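Local coordinates for dihydropteroate synthase (Xanthomonas albilineans, PDB 6Q62), which probably condenses para-aminobenzoate with 6-hydroxymethyl-7,8-dihydropterin diphosphate to give 7,8-dihydropteroate, a step of folate synthesis, at residues V28-F33 against L80-P85; H48-A53 against E88-Q93; E172-A177 against I182-L187; L251-G256 against D270-W275. All coordinates share one frame; numbering follows the deposited sequence.

How the interactions relate
The four contacts are spread round the periphery of one TIM barrel, in its helices and connecting loops, each with its centre about 17 Å from the centre of the chain. Interactions 1 and 2 are neighbours, with centres about 13 Å apart. Both use helix 76-93, and their segments alternate along the chain. Interaction 1 sets that helix against the loop after strand 21-27; interaction 2 sets it against helix 41-54. Interaction 3 follows, closing the connection from helix 162-179 to strand 187-190. Interaction 4 comes last, between helices 242-254 and 265-279, across the chain's centre from interaction 1 and at the dimer interface.

Interaction 1 (V28-F33 against L80-P85)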
loop_
_atom_site.group_PDB
_atom_site.type_symbol
_atom_site.label_atom_id
_atom_site.label_comp_id
_atom_site.label_asym_id
_atom_site.label_seq_id
_atom_site.Cartn_x
_atom_site.Cartn_y
_atom_site.Cartn_z
ATOM N N VAL A 28 6.549 -18.248 -17.530
ATOM C CA VAL A 28 6.433 -19.637 -17.971
ATOM C C VAL A 28 7.832 -20.220 -17.897
ATOM O O VAL A 28 8.529 -20.308 -18.903
ATOM C CB VAL A 28 5.834 -19.795 -19.398
ATOM C CG1 VAL A 28 5.421 -21.258 -19.659
ATOM C CG2 VAL A 28 4.667 -18.841 -19.627
ATOM N N THR A 29 8.276 -20.558 -16.695
ATOM C CA THR A 29 9.608 -21.144 -16.526
ATOM C C THR A 29 9.442 -22.287 -15.525
ATOM O O THR A 29 8.674 -22.138 -14.564
ATOM C CB THR A 29 10.659 -20.114 -16.010
ATOM O OG1 THR A 29 10.238 -19.596 -14.755
ATOM C CG2 THR A 29 10.924 -18.952 -16.990
ATOM N N PRO A 30 10.117 -23.431 -15.708
ATOM C CA PRO A 30 9.996 -24.512 -14.697
ATOM C C PRO A 30 10.293 -24.058 -13.258
ATOM O O PRO A 30 9.620 -24.507 -12.332
ATOM C CB PRO A 30 10.993 -25.562 -15.184
ATOM C CG PRO A 30 11.110 -25.311 -16.671
ATOM C CD PRO A 30 11.042 -23.810 -16.795
ATOM N N ASP A 31 11.248 -23.117 -13.073
ATOM C CA ASP A 31 11.634 -22.589 -11.751
ATOM C C ASP A 31 10.551 -21.704 -11.103
ATOM O O ASP A 31 10.611 -21.438 -9.902
ATOM C CB ASP A 31 12.990 -21.860 -11.812
ATOM N N SER A 32 9.543 -21.281 -11.885
ATOM C CA SER A 32 8.443 -20.482 -11.362
ATOM C C SER A 32 7.455 -21.313 -10.537
ATOM O O SER A 32 6.687 -20.729 -9.767
ATOM C CB SER A 32 7.709 -19.762 -12.489
ATOM O OG SER A 32 8.475 -18.673 -12.973
ATOM N N PHE A 33 7.471 -22.664 -10.693
ATOM C CA PHE A 33 6.525 -23.572 -10.025
ATOM C C PHE A 33 7.205 -24.685 -9.220
ATOM O O PHE A 33 8.325 -25.054 -9.532
ATOM C CB PHE A 33 5.541 -24.171 -11.062
ATOM C CG PHE A 33 5.032 -23.138 -12.041
ATOM C CD1 PHE A 33 4.107 -22.175 -11.644
ATOM C CD2 PHE A 33 5.526 -23.085 -13.343
ATOM C CE1 PHE A 33 3.663 -21.197 -12.541
ATOM C CE2 PHE A 33 5.085 -22.103 -14.240
ATOM C CZ PHE A 33 4.157 -21.170 -13.833
ATOM N N LEU A 80 9.644 -20.381 -27.480
ATOM C CA LEU A 80 8.373 -20.628 -28.178
ATOM C C LEU A 80 7.601 -21.761 -27.535
ATOM O O LEU A 80 6.381 -21.674 -27.374
ATOM C CB LEU A 80 8.633 -20.953 -29.665
ATOM C CG LEU A 80 9.136 -19.791 -30.521
ATOM C CD1 LEU A 80 9.654 -20.315 -31.894
ATOM C CD2 LEU A 80 8.020 -18.750 -30.721
ATOM N N ARG A 81 8.312 -22.842 -27.158
ATOM C CA ARG A 81 7.722 -24.029 -26.506
ATOM C C ARG A 81 7.027 -23.629 -25.195
ATOM O O ARG A 81 6.038 -24.231 -24.813
ATOM C CB ARG A 81 8.847 -25.049 -26.233
ATOM C CG ARG A 81 8.467 -26.459 -25.865
ATOM C CD ARG A 81 9.746 -27.291 -25.878
ATOM N NE ARG A 81 10.142 -27.538 -27.259
ATOM C CZ ARG A 81 11.339 -27.312 -27.788
ATOM N NH1 ARG A 81 12.345 -26.887 -27.029
ATOM N NH2 ARG A 81 11.559 -27.575 -29.062
ATOM N N ARG A 82 7.546 -22.604 -24.523
ATOM C CA ARG A 82 6.951 -22.108 -23.289
ATOM C C ARG A 82 5.785 -21.172 -23.526
ATOM O O ARG A 82 4.719 -21.408 -22.986
ATOM C CB ARG A 82 8.004 -21.375 -22.464
ATOM C CG ARG A 82 9.084 -22.315 -21.946
ATOM C CD ARG A 82 10.256 -21.527 -21.417
ATOM N NE ARG A 82 11.296 -22.442 -20.934
ATOM C CZ ARG A 82 12.358 -22.064 -20.229
ATOM N NH1 ARG A 82 12.511 -20.794 -19.874
ATOM N NH2 ARG A 82 13.252 -22.959 -19.838
ATOM N N VAL A 83 5.992 -20.071 -24.292
ATOM C CA VAL A 83 4.977 -19.017 -24.359
ATOM C C VAL A 83 3.827 -19.334 -25.307
ATOM O O VAL A 83 2.707 -18.937 -24.998
ATOM C CB VAL A 83 5.549 -17.589 -24.612
ATOM C CG1 VAL A 83 6.586 -17.229 -23.553
ATOM C CG2 VAL A 83 6.149 -17.410 -26.019
ATOM N N ILE A 84 4.068 -20.006 -26.451
ATOM C CA ILE A 84 2.950 -20.180 -27.412
ATOM C C ILE A 84 1.793 -21.004 -26.852
ATOM O O ILE A 84 0.649 -20.549 -26.961
ATOM C CB ILE A 84 3.445 -20.707 -28.793
ATOM C CG1 ILE A 84 4.518 -19.766 -29.395
ATOM C CG2 ILE A 84 2.250 -20.984 -29.766
ATOM C CD1 ILE A 84 4.071 -18.286 -29.557
ATOM N N PRO A 85 2.005 -22.190 -26.229
ATOM C CA PRO A 85 0.844 -22.945 -25.717
ATOM C C PRO A 85 0.108 -22.164 -24.614
ATOM O O PRO A 85 -1.113 -22.252 -24.505
ATOM C CB PRO A 85 1.457 -24.246 -25.201
ATOM C CG PRO A 85 2.811 -24.315 -25.786
ATOM C CD PRO A 85 3.267 -22.921 -25.999
#
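The guanidinium group of Arg82 has Pro30 over one face. The proline CD sits 3.8 Å above the plane, offset toward the rim, and lies 3.9 Å from Arg82 NH2. Thr29 and Val28 come to the group obliquely. The methyl CG2 of Thr29 is 3.8 Å from Arg82 NH1.

The arginine chain is extended from CG to NE. Its CG is anti to the carbonyl carbon (chi1 -67°), and the straight chain that follows runs past the carbonyl of Val28. Arg82 CD is 3.3 Å from Val28 O. This is a van der Waals approach, and no hydrogen bond joins the two segments. Val28 O has no polar partner in the model although the contact buries it. The Val28 side chain slides past the root of the arginine in the opposite direction, with CG1 3.8 Å from Arg82 CB and 3.4 Å from Arg82 O.

The polar end of Arg82 is held elsewhere. NE forms a salt bridge to Glu78, one turn back on the same helix, and NH1 bonds to the carbonyl of Gly64. These bonds probably fix the rotation of the guanidinium against the proline. On the other side of the contact, Ser32 OG and Thr29 OG1 are hydrogen-bonded at 2.7 Å, and Thr29 OG1 also bonds to Thr67.

Segment 28-33 lies in the loop that leaves strand 21-27, and Arg82 lies on helix 76-93. The arrangement joins a beta-alpha loop of the TIM barrel to a helix of the outer layer, at the barrel end that carries the active site in this fold.

Interaction 2 (H48-A53 against E88-Q93); sequences HGLRLA and ERLVAQ
Leu50 and Leu90 meet through their CD2 methyls, 4.0 Å apart, where two outer helices of the TIM barrel pack side by side. The two side chains cross at a slant. Gln93 makes the other half of the contact with Leu50. Its CB is 3.8 Å from Leu50 CD2, and its backbone O is 3.7 Å from the same methyl.

Gly49, with no side chain, leaves room for the end of Leu90. Leu90 CD2 lies 4.2 Å from Gly49 C, so the leucine rests against bare backbone. The CA atoms of Gly49 and Leu90 are the nearest pair, at 7.3 Å.

The short helical segments run in roughly the same direction, with 32° between them and 10.6 Å between their axes at closest approach. This is the usual relation of successive helices in a beta-alpha barrel, each following a parallel strand. Leu90 also reaches Leu60 and Ile62 of strand 59-63 and Leu98 of strand 98-101. It therefore ties the helix pair to the sheet beneath. Val46 of helix 41-54 touches Leu90 as well.

At the outer rim the exposed Gln93 covers Leu50, without a hydrogen bond between the segments. The bonds its backbone N makes to the preceding turn are weak, as the helix ends here. The extended chain takes the amide across Leu50 at a slant, with Gln93 OE1 3.6 Å from Leu50 CD1.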
loop_
_atom_site.group_PDB
_atom_site.type_symbol
_atom_site.label_atom_id
_atom_site.label_comp_id
_atom_site.label_asym_id
_atom_site.label_seq_id
_atom_site.Cartn_x
_atom_site.Cartn_y
_atom_site.Cartn_z
ATOM N N HIS A 48 -2.053 -20.080 -13.333
ATOM C CA HIS A 48 -1.652 -18.838 -12.681
ATOM C C HIS A 48 -2.255 -17.593 -13.370
ATOM O O HIS A 48 -2.792 -16.723 -12.677
ATOM C CB HIS A 48 -0.115 -18.746 -12.578
ATOM C CG HIS A 48 0.341 -17.595 -11.743
ATOM N ND1 HIS A 48 -0.025 -17.487 -10.408
ATOM C CD2 HIS A 48 1.111 -16.532 -12.068
ATOM C CE1 HIS A 48 0.531 -16.363 -9.978
ATOM N NE2 HIS A 48 1.203 -15.747 -10.936
ATOM N N GLY A 49 -2.214 -17.539 -14.704
ATOM C CA GLY A 49 -2.810 -16.431 -15.452
ATOM C C GLY A 49 -4.314 -16.352 -15.212
ATOM O O GLY A 49 -4.847 -15.254 -15.024
ATOM N N LEU A 50 -4.986 -17.511 -15.100
ATOM C CA LEU A 50 -6.437 -17.516 -14.810
ATOM C C LEU A 50 -6.727 -16.969 -13.412
ATOM O O LEU A 50 -7.686 -16.205 -13.236
ATOM C CB LEU A 50 -7.033 -18.911 -14.956
ATOM C CG LEU A 50 -7.094 -19.488 -16.373
ATOM C CD1 LEU A 50 -7.661 -20.891 -16.351
ATOM C CD2 LEU A 50 -7.905 -18.611 -17.306
ATOM N N ARG A 51 -5.852 -17.285 -12.441
ATOM C CA ARG A 51 -5.974 -16.784 -11.059
ATOM C C ARG A 51 -5.778 -15.262 -11.056
ATOM O O ARG A 51 -6.545 -14.547 -10.419
ATOM C CB ARG A 51 -4.958 -17.464 -10.120
ATOM C CG ARG A 51 -5.055 -16.926 -8.696
ATOM C CD ARG A 51 -4.322 -17.726 -7.654
ATOM N NE ARG A 51 -2.867 -17.661 -7.786
ATOM C CZ ARG A 51 -2.090 -16.750 -7.206
ATOM N NH1 ARG A 51 -2.621 -15.787 -6.468
ATOM N NH2 ARG A 51 -0.777 -16.798 -7.358
ATOM N N LEU A 52 -4.788 -14.756 -11.821
ATOM C CA LEU A 52 -4.570 -13.310 -11.896
ATOM C C LEU A 52 -5.745 -12.578 -12.548
ATOM O O LEU A 52 -6.097 -11.471 -12.113
ATOM C CB LEU A 52 -3.230 -12.979 -12.577
ATOM C CG LEU A 52 -1.970 -13.536 -11.883
ATOM C CD1 LEU A 52 -0.724 -12.946 -12.514
ATOM C CD2 LEU A 52 -1.982 -13.294 -10.354
ATOM N N ALA A 53 -6.354 -13.172 -13.592
ATOM C CA ALA A 53 -7.553 -12.603 -14.204
ATOM C C ALA A 53 -8.662 -12.545 -13.131
ATOM O O ALA A 53 -9.274 -11.499 -12.977
ATOM C CB ALA A 53 -8.026 -13.446 -15.374
ATOM N N GLU A 88 -2.030 -19.512 -26.374
ATOM C CA GLU A 88 -3.174 -20.168 -27.049
ATOM C C GLU A 88 -4.277 -20.518 -26.040
ATOM O O GLU A 88 -5.459 -20.264 -26.280
ATOM C CB GLU A 88 -2.714 -21.430 -27.808
ATOM C CG GLU A 88 -1.835 -21.102 -29.008
ATOM C CD GLU A 88 -1.247 -22.278 -29.760
ATOM O OE1 GLU A 88 -1.070 -23.350 -29.144
ATOM O OE2 GLU A 88 -0.933 -22.119 -30.960
ATOM N N ARG A 89 -3.880 -21.035 -24.876
ATOM C CA ARG A 89 -4.848 -21.403 -23.836
ATOM C C ARG A 89 -5.463 -20.183 -23.160
ATOM O O ARG A 89 -6.682 -20.139 -22.982
ATOM C CB ARG A 89 -4.210 -22.350 -22.817
ATOM C CG ARG A 89 -4.083 -23.779 -23.340
ATOM C CD ARG A 89 -2.855 -24.479 -22.787
ATOM N NE ARG A 89 -2.774 -25.894 -23.197
ATOM C CZ ARG A 89 -2.236 -26.335 -24.335
ATOM N NH1 ARG A 89 -1.715 -25.483 -25.206
ATOM N NH2 ARG A 89 -2.222 -27.630 -24.609
ATOM N N LEU A 90 -4.640 -19.175 -22.805
ATOM C CA LEU A 90 -5.161 -17.969 -22.155
ATOM C C LEU A 90 -6.049 -17.108 -23.068
ATOM O O LEU A 90 -7.006 -16.514 -22.578
ATOM C CB LEU A 90 -4.034 -17.121 -21.516
ATOM C CG LEU A 90 -3.370 -17.704 -20.263
ATOM C CD1 LEU A 90 -2.200 -16.842 -19.831
ATOM C CD2 LEU A 90 -4.375 -17.860 -19.080
ATOM N N VAL A 91 -5.765 -17.049 -24.374
ATOM C CA VAL A 91 -6.606 -16.263 -25.293
ATOM C C VAL A 91 -8.024 -16.887 -25.378
ATOM O O VAL A 91 -9.013 -16.153 -25.457
ATOM C CB VAL A 91 -5.928 -16.011 -26.668
ATOM C CG1 VAL A 91 -5.881 -17.268 -27.537
ATOM C CG2 VAL A 91 -6.593 -14.848 -27.405
ATOM N N ALA A 92 -8.106 -18.213 -25.261
ATOM C CA ALA A 92 -9.374 -18.949 -25.294
ATOM C C ALA A 92 -10.115 -18.901 -23.938
ATOM O O ALA A 92 -11.344 -19.064 -23.899
ATOM C CB ALA A 92 -9.110 -20.392 -25.670
ATOM N N GLN A 93 -9.376 -18.730 -22.817
ATOM C CA GLN A 93 -9.974 -18.818 -21.481
ATOM C C GLN A 93 -10.078 -17.503 -20.702
ATOM O O GLN A 93 -10.570 -17.504 -19.575
ATOM C CB GLN A 93 -9.220 -19.870 -20.662
ATOM C CG GLN A 93 -9.315 -21.261 -21.295
ATOM C CD GLN A 93 -8.518 -22.280 -20.559
ATOM O OE1 GLN A 93 -8.761 -22.523 -19.389
ATOM N NE2 GLN A 93 -7.568 -22.908 -21.239
#

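Interaction 3 (E172-A177 against I182-L187); sequences ERIFAA and IDKRRL
One backbone bond spans the end of helix 162-179: Ile182 N donates to Ala177 O, five residues back, at 3.0 Å. This is an alpha-to-beta connection of the TIM barrel, leading from that helix to strand 187-190. The donor is tilted 28° from the carbonyl plane.

Apolar groups pack behind the bond. Ala177 CB touches two side chains, Ile182 CD1 at 3.9 Å and Leu187 CD2 at 3.8 Å. The other branch of Leu187 turns to the preceding turn of the helix, where CD1 is 3.8 Å from Ile174 CG2. Leu187 thus straddles the helix flank with both methyls and also touches Val141 of the neighbouring strand. Ile182 is covered further by Val134 and Ala135 of helix 130-137.

The loop has its own polar brace. Asp183 OD1 accepts from the backbone N of Arg185, using its anti lone pair, in an Asx turn. Arg185 also grips the carboxylate side-on: NE goes to Asp183 OD1, and NH2 makes a salt bridge to Asp183 OD2 at 2.8 Å.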
loop_
_atom_site.group_PDB
_atom_site.type_symbol
_atom_site.label_atom_id
_atom_site.label_comp_id
_atom_site.label_asym_id
_atom_site.label_seq_id
_atom_site.Cartn_x
_atom_site.Cartn_y
_atom_site.Cartn_z
ATOM N N GLU A 172 14.852 8.626 -27.677
ATOM C CA GLU A 172 15.538 7.954 -28.810
ATOM C C GLU A 172 14.774 6.724 -29.313
ATOM O O GLU A 172 14.613 6.559 -30.516
ATOM C CB GLU A 172 16.946 7.531 -28.407
ATOM C CG GLU A 172 17.898 8.707 -28.301
ATOM C CD GLU A 172 19.210 8.465 -27.583
ATOM O OE1 GLU A 172 19.459 7.323 -27.129
ATOM O OE2 GLU A 172 19.989 9.437 -27.462
ATOM N N ARG A 173 14.258 5.889 -28.393
ATOM C CA ARG A 173 13.528 4.689 -28.810
ATOM C C ARG A 173 12.140 5.009 -29.349
ATOM O O ARG A 173 11.707 4.350 -30.292
ATOM C CB ARG A 173 13.475 3.633 -27.691
ATOM C CG ARG A 173 14.845 3.181 -27.188
ATOM C CD ARG A 173 15.807 2.763 -28.319
ATOM N NE ARG A 173 15.231 1.706 -29.174
ATOM C CZ ARG A 173 15.615 1.480 -30.428
ATOM N NH1 ARG A 173 15.065 0.498 -31.130
ATOM N NH2 ARG A 173 16.559 2.230 -30.983
ATOM N N ILE A 174 11.455 6.033 -28.790
ATOM C CA ILE A 174 10.144 6.458 -29.326
ATOM C C ILE A 174 10.384 6.906 -30.790
ATOM O O ILE A 174 9.620 6.542 -31.674
ATOM C CB ILE A 174 9.520 7.640 -28.487
ATOM C CG1 ILE A 174 9.036 7.117 -27.090
ATOM C CG2 ILE A 174 8.321 8.304 -29.243
ATOM C CD1 ILE A 174 8.823 8.261 -26.057
ATOM N N PHE A 175 11.420 7.719 -31.011
ATOM C CA PHE A 175 11.784 8.252 -32.329
ATOM C C PHE A 175 12.102 7.110 -33.305
ATOM O O PHE A 175 11.541 7.102 -34.399
ATOM C CB PHE A 175 12.933 9.264 -32.178
ATOM C CG PHE A 175 13.412 9.899 -33.458
ATOM C CD1 PHE A 175 12.719 10.961 -34.029
ATOM C CD2 PHE A 175 14.529 9.405 -34.118
ATOM C CE1 PHE A 175 13.150 11.528 -35.233
ATOM C CE2 PHE A 175 14.971 9.985 -35.311
ATOM C CZ PHE A 175 14.291 11.058 -35.847
ATOM N N ALA A 176 12.948 6.143 -32.899
ATOM C CA ALA A 176 13.287 4.949 -33.692
ATOM C C ALA A 176 12.035 4.172 -34.075
ATOM O O ALA A 176 11.885 3.773 -35.229
ATOM C CB ALA A 176 14.230 4.067 -32.907
ATOM N N ALA A 177 11.107 3.987 -33.114
ATOM C CA ALA A 177 9.847 3.294 -33.399
ATOM C C ALA A 177 8.978 4.069 -34.377
ATOM O O ALA A 177 8.450 3.482 -35.326
ATOM C CB ALA A 177 9.090 3.022 -32.098
ATOM N N ILE A 182 5.930 2.673 -36.703
ATOM C CA ILE A 182 5.054 2.225 -35.619
ATOM C C ILE A 182 4.295 3.486 -35.171
ATOM O O ILE A 182 4.923 4.508 -34.905
ATOM C CB ILE A 182 5.837 1.546 -34.456
ATOM C CG1 ILE A 182 6.584 0.286 -34.958
ATOM C CG2 ILE A 182 4.879 1.197 -33.264
ATOM C CD1 ILE A 182 7.798 -0.085 -34.118
ATOM N N ASP A 183 2.953 3.410 -35.133
ATOM C CA ASP A 183 2.120 4.547 -34.723
ATOM C C ASP A 183 2.452 4.942 -33.279
ATOM O O ASP A 183 2.538 4.061 -32.423
ATOM C CB ASP A 183 0.629 4.199 -34.862
ATOM C CG ASP A 183 -0.288 5.406 -34.832
ATOM O OD1 ASP A 183 -0.268 6.144 -33.828
ATOM O OD2 ASP A 183 -1.029 5.610 -35.815
ATOM N N LYS A 184 2.663 6.263 -33.011
ATOM C CA LYS A 184 2.974 6.756 -31.663
ATOM C C LYS A 184 1.899 6.346 -30.650
ATOM O O LYS A 184 2.240 6.124 -29.498
ATOM C CB LYS A 184 3.180 8.283 -31.646
ATOM C CG LYS A 184 3.968 8.765 -30.412
ATOM C CD LYS A 184 3.923 10.259 -30.197
ATOM C CE LYS A 184 4.740 10.665 -28.990
ATOM N NZ LYS A 184 4.609 12.109 -28.701
ATOM N N ARG A 185 0.627 6.160 -31.096
ATOM C CA ARG A 185 -0.485 5.786 -30.224
ATOM C C ARG A 185 -0.369 4.356 -29.696
ATOM O O ARG A 185 -1.120 3.974 -28.791
ATOM C CB ARG A 185 -1.842 5.956 -30.945
ATOM C CG ARG A 185 -2.195 7.425 -31.218
ATOM C CD ARG A 185 -3.346 7.555 -32.196
ATOM N NE ARG A 185 -2.925 7.358 -33.584
ATOM C CZ ARG A 185 -3.726 7.500 -34.637
ATOM N NH1 ARG A 185 -4.999 7.847 -34.473
ATOM N NH2 ARG A 185 -3.260 7.301 -35.863
ATOM N N ARG A 186 0.517 3.556 -30.307
ATOM C CA ARG A 186 0.702 2.170 -29.898
ATOM C C ARG A 186 1.915 2.035 -28.951
ATOM O O ARG A 186 2.245 0.926 -28.553
ATOM C CB ARG A 186 0.881 1.287 -31.160
ATOM C CG ARG A 186 -0.467 1.007 -31.868
ATOM C CD ARG A 186 -0.332 0.118 -33.084
ATOM N NE ARG A 186 -1.634 -0.052 -33.729
ATOM C CZ ARG A 186 -1.924 0.367 -34.952
ATOM N NH1 ARG A 186 -0.997 0.950 -35.697
ATOM N NH2 ARG A 186 -3.133 0.162 -35.458
ATOM N N LEU A 187 2.590 3.127 -28.620
ATOM C CA LEU A 187 3.790 3.048 -27.784
ATOM C C LEU A 187 3.504 3.226 -26.313
ATOM O O LEU A 187 2.656 4.045 -25.944
ATOM C CB LEU A 187 4.817 4.115 -28.201
ATOM C CG LEU A 187 5.304 4.092 -29.653
ATOM C CD1 LEU A 187 6.304 5.209 -29.902
ATOM C CD2 LEU A 187 5.929 2.753 -30.023
#

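Interaction 4 (L251-G256 against D270-W275)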
loop_
_atom_site.group_PDB
_atom_site.type_symbol
_atom_site.label_atom_id
_atom_site.label_comp_id
_atom_site.label_asym_id
_atom_site.label_seq_id
_atom_site.Cartn_x
_atom_site.Cartn_y
_atom_site.Cartn_z
ATOM N N LEU A 251 2.622 4.476 -5.307
ATOM C CA LEU A 251 3.396 5.700 -5.498
ATOM C C LEU A 251 3.635 5.974 -6.983
ATOM O O LEU A 251 3.515 7.120 -7.416
ATOM C CB LEU A 251 4.760 5.628 -4.744
ATOM C CG LEU A 251 4.662 5.565 -3.223
ATOM C CD1 LEU A 251 6.046 5.321 -2.626
ATOM C CD2 LEU A 251 4.022 6.857 -2.649
ATOM N N ALA A 252 3.896 4.915 -7.779
ATOM C CA ALA A 252 4.111 5.084 -9.220
ATOM C C ALA A 252 2.843 5.600 -9.895
ATOM O O ALA A 252 2.898 6.534 -10.721
ATOM C CB ALA A 252 4.532 3.745 -9.842
ATOM N N ALA A 253 1.697 5.016 -9.536
ATOM C CA ALA A 253 0.396 5.429 -10.069
ATOM C C ALA A 253 0.107 6.902 -9.697
ATOM O O ALA A 253 -0.316 7.689 -10.557
ATOM C CB ALA A 253 -0.684 4.522 -9.517
ATOM N N GLN A 254 0.412 7.303 -8.454
ATOM C CA GLN A 254 0.228 8.702 -8.043
ATOM C C GLN A 254 1.134 9.638 -8.829
ATOM O O GLN A 254 0.778 10.795 -9.062
ATOM C CB GLN A 254 0.541 8.840 -6.549
ATOM C CG GLN A 254 -0.497 8.140 -5.678
ATOM C CD GLN A 254 -0.144 8.251 -4.228
ATOM O OE1 GLN A 254 1.038 8.268 -3.843
ATOM N NE2 GLN A 254 -1.171 8.349 -3.388
ATOM N N ARG A 255 2.308 9.122 -9.272
ATOM C CA ARG A 255 3.294 9.894 -10.005
ATOM C C ARG A 255 3.155 9.788 -11.534
ATOM O O ARG A 255 4.039 10.251 -12.241
ATOM C CB ARG A 255 4.709 9.575 -9.522
ATOM C CG ARG A 255 4.999 10.297 -8.207
ATOM C CD ARG A 255 6.022 9.628 -7.322
ATOM N NE ARG A 255 6.167 10.337 -6.048
ATOM C CZ ARG A 255 5.349 10.251 -5.000
ATOM N NH1 ARG A 255 4.248 9.500 -5.059
ATOM N NH2 ARG A 255 5.601 10.946 -3.900
ATOM N N GLY A 256 2.015 9.285 -12.007
ATOM C CA GLY A 256 1.660 9.283 -13.417
ATOM C C GLY A 256 1.685 7.967 -14.168
ATOM O O GLY A 256 1.224 7.928 -15.315
ATOM N N ASP A 270 -6.647 -3.775 -4.877
ATOM C CA ASP A 270 -7.251 -3.201 -3.645
ATOM C C ASP A 270 -6.663 -1.847 -3.295
ATOM O O ASP A 270 -7.407 -0.888 -3.017
ATOM C CB ASP A 270 -7.072 -4.192 -2.488
ATOM C CG ASP A 270 -8.019 -5.372 -2.555
ATOM O OD1 ASP A 270 -8.670 -5.561 -3.611
ATOM O OD2 ASP A 270 -8.094 -6.121 -1.579
ATOM N N ALA A 271 -5.324 -1.725 -3.359
ATOM C CA ALA A 271 -4.674 -0.452 -3.051
ATOM C C ALA A 271 -5.093 0.636 -4.010
ATOM O O ALA A 271 -5.357 1.750 -3.580
ATOM C CB ALA A 271 -3.155 -0.596 -3.089
ATOM N N LEU A 272 -5.117 0.321 -5.326
ATOM C CA LEU A 272 -5.498 1.314 -6.324
ATOM C C LEU A 272 -6.964 1.683 -6.182
ATOM O O LEU A 272 -7.324 2.818 -6.488
ATOM C CB LEU A 272 -5.235 0.785 -7.736
ATOM C CG LEU A 272 -3.775 0.563 -8.078
ATOM C CD1 LEU A 272 -3.693 -0.203 -9.410
ATOM C CD2 LEU A 272 -3.034 1.892 -8.197
ATOM N N THR A 273 -7.801 0.727 -5.768
ATOM C CA THR A 273 -9.243 0.979 -5.603
ATOM C C THR A 273 -9.478 2.002 -4.480
ATOM O O THR A 273 -10.253 2.952 -4.672
ATOM C CB THR A 273 -9.998 -0.343 -5.377
ATOM O OG1 THR A 273 -9.803 -1.161 -6.536
ATOM C CG2 THR A 273 -11.498 -0.139 -5.151
ATOM N N VAL A 274 -8.761 1.851 -3.330
ATOM C CA VAL A 274 -8.891 2.786 -2.211
ATOM C C VAL A 274 -8.446 4.162 -2.677
ATOM O O VAL A 274 -9.139 5.155 -2.452
ATOM C CB VAL A 274 -8.103 2.308 -0.956
ATOM C CG1 VAL A 274 -8.158 3.376 0.149
ATOM C CG2 VAL A 274 -8.662 0.977 -0.446
ATOM N N TRP A 275 -7.278 4.223 -3.359
ATOM C CA TRP A 275 -6.754 5.477 -3.861
ATOM C C TRP A 275 -7.717 6.140 -4.852
ATOM O O TRP A 275 -7.951 7.336 -4.725
ATOM C CB TRP A 275 -5.361 5.287 -4.462
ATOM C CG TRP A 275 -4.854 6.506 -5.188
ATOM C CD1 TRP A 275 -4.594 7.739 -4.662
ATOM C CD2 TRP A 275 -4.527 6.582 -6.576
ATOM N NE1 TRP A 275 -4.145 8.590 -5.654
ATOM C CE2 TRP A 275 -4.075 7.896 -6.836
ATOM C CE3 TRP A 275 -4.568 5.665 -7.622
ATOM C CZ2 TRP A 275 -3.678 8.314 -8.111
ATOM C CZ3 TRP A 275 -4.170 6.079 -8.885
ATOM C CH2 TRP A 275 -3.731 7.391 -9.118
#
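Two helices of the TIM barrel's outer layer, 242-254 and 265-279, pack here at the dimer interface. Trp275 reaches from helix 265-279 to helix 242-254. Its CG is anti to the backbone N (chi1 171°), and the ring meets the last turn of helix 242-254.

Gln254 CG lies over one face of the indole, offset toward the rim, in a CH-pi contact. It is 4.0 Å from the centroid of the five-membered ring of Trp275, 28° off the normal. The amide plane stands steeply to the ring, 74° away from parallel. The amide of Gln254 is engaged across the interface: NE2 bonds to OE1 of Gln254 of the second subunit. The residue that covers the indole is thus also part of the subunit contact.

The benzo part of the indole meets Ala253. Trp275 CZ3 is 3.9 Å from Ala253 CB, and CH2 is 3.7 Å from Ala253 O. Pro20 also touches both residues. Helix 242-254 stops just beyond, in a Schellman motif with Gly256 at positive phi, where Gly256 N bonds to Ala253 O and Ala257 N to Ala252 O. Leu272, which also rests on Leu260 of strand 259-262, completes the contact by placing its CD2 3.8 Å from Ala253 CB.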